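Local coordinates for Cow rumen GH26 endo-mannanase (Metagenome, PDB 6UEH), which probably hydrolyses the beta-1,4-mannan backbone of galactomannan-type polysaccharides as a family GH26 endo-mannanase that carries a CBM6-type accessory domain, at residues 84-89 with 115-120; 335-340 with 359-364; 369-374 with 415-420; 375-380 with 420-425. All coordinates share one frame; numbering follows the deposited sequence.

The four contacts fall into two groups. Interaction 1 lies in the CBM6-type domain, which also holds the calcium ion bound by Glu13, Glu15, Ser37, Gly40 and Asp126. The other three lie in the GH26 barrel. The centre of interaction 1 is about 23 Å from that of interaction 3 and about 32 Å from that of interaction 2. Interactions 2, 3 and 4 form one cluster with centres 8 to 11 Å apart. Gln361 OE1 of interaction 2 probably accepts a hydrogen bond from Ala375 N of interaction 4. Tyr374 of interaction 3 bonds through OH to Asp377 OD1 of interaction 4. Interactions 3 and 4 also share Asn420.

Interaction 1: residues 84-89 with 115-120; sequences GIDYQY and SFKPIY
Asp86 and Lys117 are the nearest pair of the two segments, their CA atoms 8.7 Å apart. They stand on strands 85-94 and 110-117, which are not direct neighbours. Strand 76-82 lies between them and pairs antiparallel with both. Past Lys117 the chain makes an inverse gamma turn centred on Pro118, in which Ile119 N bonds to Lys117 O at 2.7 Å. A cis peptide bond then leads into Tyr120.

The two side chains cross at about a right angle above the middle strand. The Lys117 chain is extended beyond CG, which carries its amine the full length to the carboxylate. Lys117 NZ forms a salt bridge with Asp86 OD1 at 2.9 Å, and the amine sits on the syn lone pair of that oxygen. This is a bridge over one face of the four-stranded antiparallel sheet in the CBM6-type domain, near its surface. A water joins the other oxygen to the amine: it accepts from Lys117 NZ at 2.9 Å and donates to Asp86 OD2 at 3.2 Å.

Replacing Asp86 with an alanine would probably leave the Lys117 amine without its charge mate and free to swing away. Ser81 OG of the middle strand is also hydrogen-bonded to Asp86 OD1, and probably helps to steady the carboxylate.

Interaction 2: residues 335-340 with 359-364; sequences KTYVEI and WEQNLY
The Gln361 amide meets the hydroxyl end of the Tyr337 ring, the two side chains coming from opposite directions. Gln361 NE2 donates to Tyr337 OH at 3.2 Å, with an N-H...O angle of 154°. The bond is fairly straight, but the hydroxyl is tilted 18° out of the amide plane. The same nitrogen lies 3.3 Å from Tyr337 CE2, obliquely to the ring. Ring and amide planes are 36° apart, so the two groups are neither stacked nor perpendicular.

Both side chains reach across by the same first torsion. CG lies anti to the backbone N in Tyr337 and in Gln361, and the Gln361 chain runs on extended. Tyr337 CB points toward the strand, and Gln361 CB toward the helix.

The next shell fixes the polar ends. Tyr337 OH is also hydrogen-bonded to Leu311 O, so this buried hydroxyl has two partners. Gln361 OE1 takes the backbone N of Ala375, which fixes which end of the amide is oxygen and turns NE2 toward the tyrosine. Trp341, one turn further along the helix, lies against the Gln361 side chain.

Further out, backbone hydrogen bonds link Gln361 to Met382 and Gly384 on the next strand. Glu360 and Asn362, on the other side of the strand, meet Arg309 instead. This is the layout of a TIM barrel: helix 334-351 packs outside parallel strand 357-362, which follows it in the chain. Here a polar pair joins the two layers.

Interaction 3: residues 369-374 with 415-420; sequences DSIQWY and LNFVEN
Phe417, the last residue of helix 408-417 of the GH26 TIM barrel, and Val418 just after it pack on the 3-10 segment at 369-373 and on Tyr374 that follows. The helix ends in a Schellman motif. Asn420 N reaches back to Leu415 O at 2.8 Å, and Glu419, with positive phi, is the C-prime residue.

Ile371 is the main partner of Phe417. Its CB sits over the centre of one ring face, 4.0 Å from the ring centroid and only 8° off the normal, a clear CH-pi contact. The branch CG1 lies anti to the backbone N (chi1 -157°) and runs on over the same face toward Phe417 CG. Its end, Ile371 CD1, then comes within 3.3 Å of Phe417 O. Beside this, Ser370 CB approaches Phe417 CE2 at 4.0 Å, while Ser370 OG is hydrogen-bonded to Glu315 OE1.

A second CH-pi contact lies next to the first. Tyr374 turns a face to Val418, and its OH is hydrogen-bonded to Asp377 OD1. Both side chains also rest on Ile383 of strand 382-387. The valine methyl lies off the ring centre: Val418 CG1 is 4.2 Å from the Tyr374 ring centroid and 21° off the ring normal, nearest to CZ.

Interaction 4: residues 375-380 with 420-425; sequences AGDEYV and NKKMIS
Lys422 drives its amine into the loop 375-380, where two backbone carbonyls grip it. Lys422 NZ donates to Asp377 O at 2.8 Å and to Val380 O at 2.8 Å. The two bonds differ in direction. The nitrogen lies in the carbonyl plane of Asp377, on a lone pair, with a C=O...N angle of 128°. It meets Val380 O almost head on, at 168°. The lysine chain bends at chi2 (-66°) and is straight from there to the amine. Asp377 lies inside a tight turn in which Tyr379 N bonds to Gly376 O, and Val380 follows it.

This is the close part of the contact. A methionine in place of Lys422 would probably leave both carbonyls without this donor and the loop 375-380 less firmly tied to the segment 420-425.

The carboxylate side is looser. Asp377 OD1 stays 4.6 Å from Lys422 NZ, beyond a salt bridge, and is instead hydrogen-bonded to Tyr374 OH. Lys421 is exposed. It passes Asp377 with its aliphatic part, Lys421 CD lying 3.7 Å from Asp377 OD2. Its chain turns at chi4 and its amine leads away, so the opposite charges do not pair.

The loop 375-380 leads into strand 382-387, and Lys422 lies in the segment that runs into strand 423-429. The lysine therefore ties together the approaches to two adjacent parallel strands of the TIM barrel. Met423 and Ser425 pair through their backbones with Ile383. Trp341 of helix 334-351 packs on Val380, and helix 408-417 lies against Ile424.

Interaction 1: residues 84-89 with 115-120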
# COMPACT_ATOMS: atom_id res chain seq x y z
N GLY A 84 -13.10 -1.09 -20.91
CA GLY A 84 -11.71 -1.14 -21.34
C GLY A 84 -10.70 -1.58 -20.28
O GLY A 84 -9.51 -1.71 -20.57
N ILE A 85 -11.18 -1.82 -19.06
CA ILE A 85 -10.29 -2.11 -17.94
C ILE A 85 -10.26 -3.60 -17.61
O ILE A 85 -11.31 -4.23 -17.48
CB ILE A 85 -10.70 -1.31 -16.69
CG1 ILE A 85 -10.82 0.17 -17.03
CG2 ILE A 85 -9.71 -1.53 -15.56
CD1 ILE A 85 -11.30 1.03 -15.88
N ASP A 86 -9.06 -4.16 -17.46
CA ASP A 86 -8.90 -5.58 -17.16
C ASP A 86 -8.53 -5.84 -15.71
O ASP A 86 -7.76 -5.09 -15.10
CB ASP A 86 -7.82 -6.21 -18.06
CG ASP A 86 -8.19 -6.21 -19.52
OD1 ASP A 86 -9.38 -5.98 -19.85
OD2 ASP A 86 -7.30 -6.47 -20.35
N TYR A 87 -9.07 -6.93 -15.16
CA TYR A 87 -8.70 -7.39 -13.82
C TYR A 87 -8.34 -8.87 -13.88
O TYR A 87 -9.13 -9.68 -14.38
CB TYR A 87 -9.85 -7.16 -12.84
CG TYR A 87 -10.42 -5.76 -12.88
CD1 TYR A 87 -9.82 -4.72 -12.18
CD2 TYR A 87 -11.57 -5.49 -13.61
CE1 TYR A 87 -10.35 -3.44 -12.21
CE2 TYR A 87 -12.11 -4.21 -13.65
CZ TYR A 87 -11.49 -3.19 -12.94
OH TYR A 87 -12.02 -1.92 -12.98
N GLN A 88 -7.17 -9.22 -13.37
CA GLN A 88 -6.65 -10.58 -13.48
C GLN A 88 -6.87 -11.42 -12.22
O GLN A 88 -6.66 -10.95 -11.10
CB GLN A 88 -5.16 -10.56 -13.82
CG GLN A 88 -4.83 -10.12 -15.24
CD GLN A 88 -4.89 -8.62 -15.42
OE1 GLN A 88 -4.66 -7.86 -14.49
NE2 GLN A 88 -5.21 -8.19 -16.64
N TYR A 89 -7.29 -12.66 -12.42
CA TYR A 89 -7.52 -13.60 -11.33
C TYR A 89 -7.00 -14.99 -11.69
O TYR A 89 -7.14 -15.44 -12.82
CB TYR A 89 -9.01 -13.68 -10.97
CG TYR A 89 -9.55 -12.41 -10.36
CD1 TYR A 89 -10.02 -11.38 -11.17
CD2 TYR A 89 -9.59 -12.24 -8.99
CE1 TYR A 89 -10.50 -10.21 -10.61
CE2 TYR A 89 -10.07 -11.08 -8.42
CZ TYR A 89 -10.53 -10.06 -9.24
OH TYR A 89 -11.01 -8.90 -8.69
N SER A 115 -16.79 -8.47 -19.66
CA SER A 115 -16.24 -9.55 -20.47
C SER A 115 -15.34 -10.48 -19.68
O SER A 115 -14.68 -10.07 -18.72
CB SER A 115 -15.44 -8.98 -21.65
OG SER A 115 -16.25 -8.15 -22.47
N PHE A 116 -15.31 -11.74 -20.08
CA PHE A 116 -14.23 -12.63 -19.71
C PHE A 116 -13.36 -12.83 -20.93
O PHE A 116 -13.82 -13.36 -21.94
CB PHE A 116 -14.76 -13.96 -19.16
CG PHE A 116 -15.41 -13.84 -17.82
CD1 PHE A 116 -14.63 -13.75 -16.68
CD2 PHE A 116 -16.79 -13.80 -17.70
CE1 PHE A 116 -15.22 -13.63 -15.43
CE2 PHE A 116 -17.38 -13.68 -16.46
CZ PHE A 116 -16.60 -13.59 -15.32
N LYS A 117 -12.12 -12.36 -20.85
CA LYS A 117 -11.21 -12.39 -21.99
C LYS A 117 -10.36 -13.65 -21.97
O LYS A 117 -10.11 -14.23 -20.91
CB LYS A 117 -10.33 -11.14 -21.99
CG LYS A 117 -11.11 -9.84 -22.15
CD LYS A 117 -10.18 -8.63 -22.24
CE LYS A 117 -10.96 -7.36 -22.56
NZ LYS A 117 -10.06 -6.17 -22.69
N PRO A 118 -9.92 -14.10 -23.16
CA PRO A 118 -9.05 -15.28 -23.27
C PRO A 118 -7.63 -15.01 -22.78
O PRO A 118 -6.67 -15.24 -23.52
CB PRO A 118 -9.07 -15.59 -24.77
CG PRO A 118 -9.35 -14.27 -25.41
CD PRO A 118 -10.30 -13.58 -24.48
N ILE A 119 -7.51 -14.51 -21.56
CA ILE A 119 -6.21 -14.29 -20.93
C ILE A 119 -6.23 -14.90 -19.53
O ILE A 119 -6.50 -14.19 -18.56
CB ILE A 119 -5.87 -12.78 -20.84
CG1 ILE A 119 -6.13 -12.08 -22.17
CG2 ILE A 119 -4.42 -12.58 -20.40
CD1 ILE A 119 -5.95 -10.57 -22.11
N TYR A 120 -5.96 -16.20 -19.43
CA TYR A 120 -5.55 -17.03 -20.56
C TYR A 120 -6.65 -17.98 -21.06
O TYR A 120 -6.37 -18.90 -21.83
CB TYR A 120 -4.31 -17.85 -20.19
CG TYR A 120 -3.09 -17.01 -19.87
CD1 TYR A 120 -2.81 -15.87 -20.60
CD2 TYR A 120 -2.24 -17.36 -18.84
CE1 TYR A 120 -1.70 -15.10 -20.32
CE2 TYR A 120 -1.12 -16.60 -18.54
CZ TYR A 120 -0.86 -15.46 -19.29
OH TYR A 120 0.25 -14.70 -19.00
O HOH W 1 -7.44 -7.03 -23.50

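Interaction 2: residues 335-340 with 359-364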
# COMPACT_ATOMS: atom_id res chain seq x y z
N LYS A 335 12.74 -13.57 3.70
CA LYS A 335 12.91 -14.26 4.98
C LYS A 335 13.92 -13.53 5.87
O LYS A 335 13.65 -13.29 7.05
CB LYS A 335 13.36 -15.70 4.76
CG LYS A 335 13.53 -16.49 6.05
CD LYS A 335 14.09 -17.88 5.78
CE LYS A 335 14.27 -18.66 7.08
NZ LYS A 335 15.21 -17.99 8.02
N THR A 336 15.07 -13.19 5.30
CA THR A 336 16.09 -12.45 6.04
C THR A 336 15.57 -11.08 6.46
O THR A 336 15.81 -10.63 7.58
CB THR A 336 17.38 -12.29 5.22
OG1 THR A 336 17.97 -13.57 5.00
CG2 THR A 336 18.38 -11.40 5.96
N TYR A 337 14.84 -10.43 5.55
CA TYR A 337 14.30 -9.11 5.83
C TYR A 337 13.37 -9.11 7.05
O TYR A 337 13.47 -8.25 7.91
CB TYR A 337 13.53 -8.55 4.63
CG TYR A 337 12.68 -7.36 5.02
CD1 TYR A 337 13.25 -6.12 5.27
CD2 TYR A 337 11.30 -7.49 5.19
CE1 TYR A 337 12.48 -5.04 5.65
CE2 TYR A 337 10.52 -6.42 5.57
CZ TYR A 337 11.12 -5.19 5.80
OH TYR A 337 10.34 -4.11 6.18
N VAL A 338 12.46 -10.08 7.09
CA VAL A 338 11.51 -10.19 8.20
C VAL A 338 12.26 -10.37 9.52
O VAL A 338 11.88 -9.79 10.54
CB VAL A 338 10.52 -11.36 7.99
CG1 VAL A 338 9.70 -11.62 9.24
CG2 VAL A 338 9.61 -11.07 6.81
N GLU A 339 13.34 -11.16 9.49
CA GLU A 339 14.16 -11.36 10.68
C GLU A 339 14.81 -10.05 11.12
O GLU A 339 14.93 -9.78 12.31
CB GLU A 339 15.23 -12.43 10.41
CG GLU A 339 14.66 -13.82 10.16
CD GLU A 339 15.72 -14.86 9.86
OE1 GLU A 339 15.38 -15.92 9.31
OE2 GLU A 339 16.91 -14.61 10.18
N ILE A 340 15.22 -9.22 10.15
CA ILE A 340 15.80 -7.92 10.45
C ILE A 340 14.77 -6.99 11.09
O ILE A 340 15.06 -6.29 12.06
CB ILE A 340 16.39 -7.26 9.19
CG1 ILE A 340 17.55 -8.09 8.65
CG2 ILE A 340 16.85 -5.84 9.49
CD1 ILE A 340 18.17 -7.53 7.38
N TRP A 359 4.11 0.99 14.46
CA TRP A 359 4.98 0.36 13.47
C TRP A 359 4.28 0.16 12.13
O TRP A 359 3.37 -0.66 12.00
CB TRP A 359 5.48 -0.98 14.00
CG TRP A 359 6.36 -0.85 15.22
CD1 TRP A 359 5.95 -0.66 16.51
CD2 TRP A 359 7.79 -0.89 15.24
NE1 TRP A 359 7.05 -0.59 17.34
CE2 TRP A 359 8.19 -0.73 16.59
CE3 TRP A 359 8.77 -1.06 14.26
CZ2 TRP A 359 9.52 -0.72 16.97
CZ3 TRP A 359 10.10 -1.05 14.65
CH2 TRP A 359 10.46 -0.88 15.99
N GLU A 360 4.71 0.93 11.13
CA GLU A 360 4.15 0.81 9.79
C GLU A 360 5.14 0.12 8.86
O GLU A 360 6.27 0.57 8.68
CB GLU A 360 3.79 2.18 9.22
CG GLU A 360 3.19 2.12 7.81
CD GLU A 360 2.65 3.45 7.34
OE1 GLU A 360 3.17 4.50 7.77
OE2 GLU A 360 1.69 3.45 6.55
N GLN A 361 4.70 -0.99 8.27
CA GLN A 361 5.54 -1.73 7.34
C GLN A 361 4.99 -1.63 5.93
O GLN A 361 3.80 -1.82 5.70
CB GLN A 361 5.65 -3.20 7.77
CG GLN A 361 6.56 -4.03 6.89
CD GLN A 361 6.76 -5.44 7.41
OE1 GLN A 361 5.79 -6.18 7.59
NE2 GLN A 361 8.01 -5.81 7.66
N ASN A 362 5.87 -1.32 4.98
CA ASN A 362 5.49 -1.31 3.58
C ASN A 362 5.25 -2.72 3.06
O ASN A 362 5.93 -3.66 3.45
CB ASN A 362 6.56 -0.62 2.72
CG ASN A 362 6.36 0.88 2.62
OD1 ASN A 362 7.22 1.66 3.04
ND2 ASN A 362 5.24 1.30 2.06
N LEU A 363 4.26 -2.85 2.19
CA LEU A 363 4.08 -4.07 1.42
C LEU A 363 3.80 -3.66 -0.02
O LEU A 363 3.33 -2.56 -0.28
CB LEU A 363 2.94 -4.93 1.97
CG LEU A 363 3.17 -5.67 3.29
CD1 LEU A 363 1.89 -6.35 3.75
CD2 LEU A 363 4.29 -6.68 3.16
N TYR A 364 4.12 -4.55 -0.95
CA TYR A 364 3.72 -4.35 -2.34
C TYR A 364 2.67 -5.39 -2.71
O TYR A 364 2.35 -6.28 -1.92
CB TYR A 364 4.93 -4.41 -3.27
CG TYR A 364 5.79 -3.17 -3.18
CD1 TYR A 364 5.51 -2.05 -3.96
CD2 TYR A 364 6.86 -3.11 -2.30
CE1 TYR A 364 6.28 -0.91 -3.87
CE2 TYR A 364 7.64 -1.97 -2.21
CZ TYR A 364 7.35 -0.88 -3.00
OH TYR A 364 8.13 0.26 -2.91

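Interaction 3: residues 369-374 with 415-420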
# COMPACT_ATOMS: atom_id res chain seq x y z
N ASP A 369 3.22 -13.70 -3.52
CA ASP A 369 4.46 -13.87 -2.77
C ASP A 369 4.92 -12.58 -2.09
O ASP A 369 5.83 -12.60 -1.26
CB ASP A 369 5.57 -14.39 -3.68
CG ASP A 369 5.40 -15.85 -4.04
OD1 ASP A 369 4.63 -16.55 -3.34
OD2 ASP A 369 6.04 -16.31 -5.01
N SER A 370 4.30 -11.46 -2.45
CA SER A 370 4.63 -10.17 -1.84
C SER A 370 4.35 -10.18 -0.34
O SER A 370 4.90 -9.38 0.41
CB SER A 370 3.85 -9.04 -2.51
OG SER A 370 4.32 -8.82 -3.83
N ILE A 371 3.50 -11.10 0.10
CA ILE A 371 3.13 -11.21 1.51
C ILE A 371 4.25 -11.82 2.34
O ILE A 371 4.22 -11.77 3.57
CB ILE A 371 1.85 -12.05 1.69
CG1 ILE A 371 1.16 -11.70 3.01
CG2 ILE A 371 2.16 -13.54 1.60
CD1 ILE A 371 -0.11 -12.49 3.27
N GLN A 372 5.25 -12.39 1.68
CA GLN A 372 6.38 -12.99 2.38
C GLN A 372 7.27 -11.92 3.03
O GLN A 372 8.14 -12.24 3.83
CB GLN A 372 7.21 -13.86 1.43
CG GLN A 372 6.45 -15.05 0.88
CD GLN A 372 7.35 -16.02 0.14
OE1 GLN A 372 8.55 -16.09 0.39
NE2 GLN A 372 6.77 -16.77 -0.79
N TRP A 373 7.03 -10.66 2.67
CA TRP A 373 7.77 -9.55 3.25
C TRP A 373 7.04 -8.95 4.45
O TRP A 373 7.46 -7.94 5.00
CB TRP A 373 8.02 -8.47 2.20
CG TRP A 373 8.85 -8.93 1.05
CD1 TRP A 373 8.43 -9.62 -0.05
CD2 TRP A 373 10.26 -8.73 0.88
NE1 TRP A 373 9.49 -9.86 -0.89
CE2 TRP A 373 10.62 -9.33 -0.35
CE3 TRP A 373 11.25 -8.10 1.64
CZ2 TRP A 373 11.93 -9.32 -0.83
CZ3 TRP A 373 12.55 -8.09 1.16
CH2 TRP A 373 12.88 -8.69 -0.06
N TYR A 374 5.93 -9.58 4.84
CA TYR A 374 5.15 -9.14 6.00
C TYR A 374 5.67 -9.80 7.27
O TYR A 374 5.81 -11.02 7.33
CB TYR A 374 3.67 -9.45 5.78
CG TYR A 374 2.76 -9.05 6.93
CD1 TYR A 374 2.77 -7.76 7.43
CD2 TYR A 374 1.87 -9.96 7.48
CE1 TYR A 374 1.93 -7.39 8.47
CE2 TYR A 374 1.02 -9.60 8.51
CZ TYR A 374 1.06 -8.32 9.00
OH TYR A 374 0.22 -7.96 10.03
N LEU A 415 -5.33 -5.45 1.70
CA LEU A 415 -6.29 -5.68 2.78
C LEU A 415 -6.47 -7.16 3.05
O LEU A 415 -6.47 -7.61 4.19
CB LEU A 415 -7.64 -5.03 2.43
CG LEU A 415 -8.76 -5.12 3.48
CD1 LEU A 415 -9.58 -3.85 3.48
CD2 LEU A 415 -9.66 -6.33 3.22
N ASN A 416 -6.62 -7.93 1.98
CA ASN A 416 -6.79 -9.37 2.12
C ASN A 416 -5.50 -10.05 2.57
O ASN A 416 -5.56 -11.10 3.22
CB ASN A 416 -7.31 -9.96 0.82
CG ASN A 416 -8.76 -9.62 0.57
OD1 ASN A 416 -9.66 -10.18 1.19
ND2 ASN A 416 -9.00 -8.68 -0.34
N PHE A 417 -4.35 -9.46 2.24
CA PHE A 417 -3.07 -9.95 2.74
C PHE A 417 -3.08 -10.04 4.27
O PHE A 417 -2.70 -11.06 4.84
CB PHE A 417 -1.92 -9.04 2.29
CG PHE A 417 -1.32 -9.42 0.96
CD1 PHE A 417 -1.67 -10.59 0.33
CD2 PHE A 417 -0.39 -8.58 0.36
CE1 PHE A 417 -1.11 -10.93 -0.89
CE2 PHE A 417 0.17 -8.91 -0.86
CZ PHE A 417 -0.19 -10.09 -1.49
N VAL A 418 -3.52 -8.97 4.91
CA VAL A 418 -3.55 -8.92 6.37
C VAL A 418 -4.93 -9.27 6.93
O VAL A 418 -5.17 -9.13 8.12
CB VAL A 418 -3.14 -7.53 6.89
CG1 VAL A 418 -1.70 -7.23 6.50
CG2 VAL A 418 -4.08 -6.46 6.36
N GLU A 419 -5.82 -9.72 6.05
CA GLU A 419 -7.18 -10.11 6.44
C GLU A 419 -7.91 -8.99 7.18
O GLU A 419 -8.61 -9.23 8.16
CB GLU A 419 -7.16 -11.38 7.30
CG GLU A 419 -6.50 -12.58 6.65
CD GLU A 419 -6.46 -13.80 7.55
OE1 GLU A 419 -7.14 -13.79 8.60
OE2 GLU A 419 -5.74 -14.76 7.22
N ASN A 420 -7.72 -7.76 6.69
CA ASN A 420 -8.33 -6.57 7.29
C ASN A 420 -8.05 -6.43 8.79
O ASN A 420 -8.89 -5.95 9.55
CB ASN A 420 -9.84 -6.57 7.04
CG ASN A 420 -10.46 -5.19 7.22
OD1 ASN A 420 -9.81 -4.17 7.00
ND2 ASN A 420 -11.73 -5.16 7.61

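Interaction 4: residues 375-380 with 420-425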
# COMPACT_ATOMS: atom_id res chain seq x y z
N ALA A 375 5.95 -8.99 8.29
CA ALA A 375 6.57 -9.49 9.51
C ALA A 375 5.58 -10.13 10.48
O ALA A 375 5.98 -10.71 11.49
CB ALA A 375 7.31 -8.37 10.21
N GLY A 376 4.28 -10.03 10.18
CA GLY A 376 3.27 -10.67 11.01
C GLY A 376 2.49 -9.71 11.89
O GLY A 376 2.97 -8.62 12.20
N ASP A 377 1.30 -10.13 12.30
CA ASP A 377 0.38 -9.28 13.06
C ASP A 377 0.97 -8.79 14.38
O ASP A 377 0.59 -7.73 14.87
CB ASP A 377 -0.92 -10.03 13.35
CG ASP A 377 -1.74 -10.28 12.10
OD1 ASP A 377 -1.48 -9.61 11.07
OD2 ASP A 377 -2.64 -11.14 12.14
N GLU A 378 1.88 -9.56 14.96
CA GLU A 378 2.42 -9.24 16.28
C GLU A 378 3.61 -8.29 16.21
O GLU A 378 4.14 -7.87 17.24
CB GLU A 378 2.79 -10.53 17.02
CG GLU A 378 4.00 -11.28 16.47
CD GLU A 378 3.72 -12.10 15.20
OE1 GLU A 378 2.59 -12.01 14.66
OE2 GLU A 378 4.62 -12.83 14.75
N TYR A 379 4.03 -7.94 14.99
CA TYR A 379 5.19 -7.06 14.80
C TYR A 379 4.88 -5.80 13.99
O TYR A 379 5.77 -4.98 13.77
CB TYR A 379 6.33 -7.82 14.12
CG TYR A 379 7.11 -8.73 15.04
CD1 TYR A 379 8.12 -8.23 15.85
CD2 TYR A 379 6.85 -10.09 15.08
CE1 TYR A 379 8.84 -9.06 16.69
CE2 TYR A 379 7.56 -10.93 15.92
CZ TYR A 379 8.56 -10.41 16.72
OH TYR A 379 9.27 -11.24 17.55
N VAL A 380 3.64 -5.67 13.53
CA VAL A 380 3.25 -4.57 12.63
C VAL A 380 1.92 -3.95 13.07
O VAL A 380 1.00 -4.67 13.46
CB VAL A 380 3.15 -5.06 11.16
CG1 VAL A 380 2.76 -3.92 10.23
CG2 VAL A 380 4.46 -5.69 10.71
N ASN A 420 -7.72 -7.76 6.69
CA ASN A 420 -8.33 -6.57 7.29
C ASN A 420 -8.05 -6.43 8.79
O ASN A 420 -8.89 -5.95 9.55
CB ASN A 420 -9.84 -6.57 7.04
CG ASN A 420 -10.46 -5.19 7.22
OD1 ASN A 420 -9.81 -4.17 7.00
ND2 ASN A 420 -11.73 -5.16 7.61
N LYS A 421 -6.86 -6.86 9.22
CA LYS A 421 -6.49 -6.74 10.63
C LYS A 421 -5.58 -5.54 10.86
O LYS A 421 -5.33 -5.15 12.01
CB LYS A 421 -5.82 -8.02 11.12
CG LYS A 421 -6.73 -9.24 11.04
CD LYS A 421 -6.23 -10.37 11.92
CE LYS A 421 -7.13 -11.58 11.80
NZ LYS A 421 -8.57 -11.22 11.97
N LYS A 422 -5.08 -4.96 9.78
CA LYS A 422 -4.25 -3.76 9.85
C LYS A 422 -4.80 -2.69 8.92
O LYS A 422 -5.31 -2.99 7.84
CB LYS A 422 -2.79 -4.06 9.50
CG LYS A 422 -2.19 -5.25 10.24
CD LYS A 422 -2.06 -5.00 11.73
CE LYS A 422 -1.53 -6.23 12.45
NZ LYS A 422 -1.36 -6.01 13.91
N MET A 423 -4.71 -1.43 9.34
CA MET A 423 -5.09 -0.32 8.47
C MET A 423 -4.07 -0.16 7.35
O MET A 423 -2.89 -0.47 7.53
CB MET A 423 -5.21 0.98 9.28
CG MET A 423 -6.38 1.00 10.24
SD MET A 423 -6.46 2.54 11.17
CE MET A 423 -4.96 2.43 12.15
N ILE A 424 -4.53 0.33 6.21
CA ILE A 424 -3.68 0.47 5.03
C ILE A 424 -3.65 1.91 4.55
O ILE A 424 -4.69 2.57 4.49
CB ILE A 424 -4.15 -0.43 3.90
CG1 ILE A 424 -4.30 -1.85 4.41
CG2 ILE A 424 -3.18 -0.38 2.72
CD1 ILE A 424 -4.65 -2.80 3.36
N SER A 425 -2.46 2.39 4.20
CA SER A 425 -2.30 3.78 3.79
C SER A 425 -1.41 3.95 2.56
O SER A 425 -0.72 3.02 2.14
CB SER A 425 -1.72 4.59 4.94
OG SER A 425 -0.39 4.18 5.21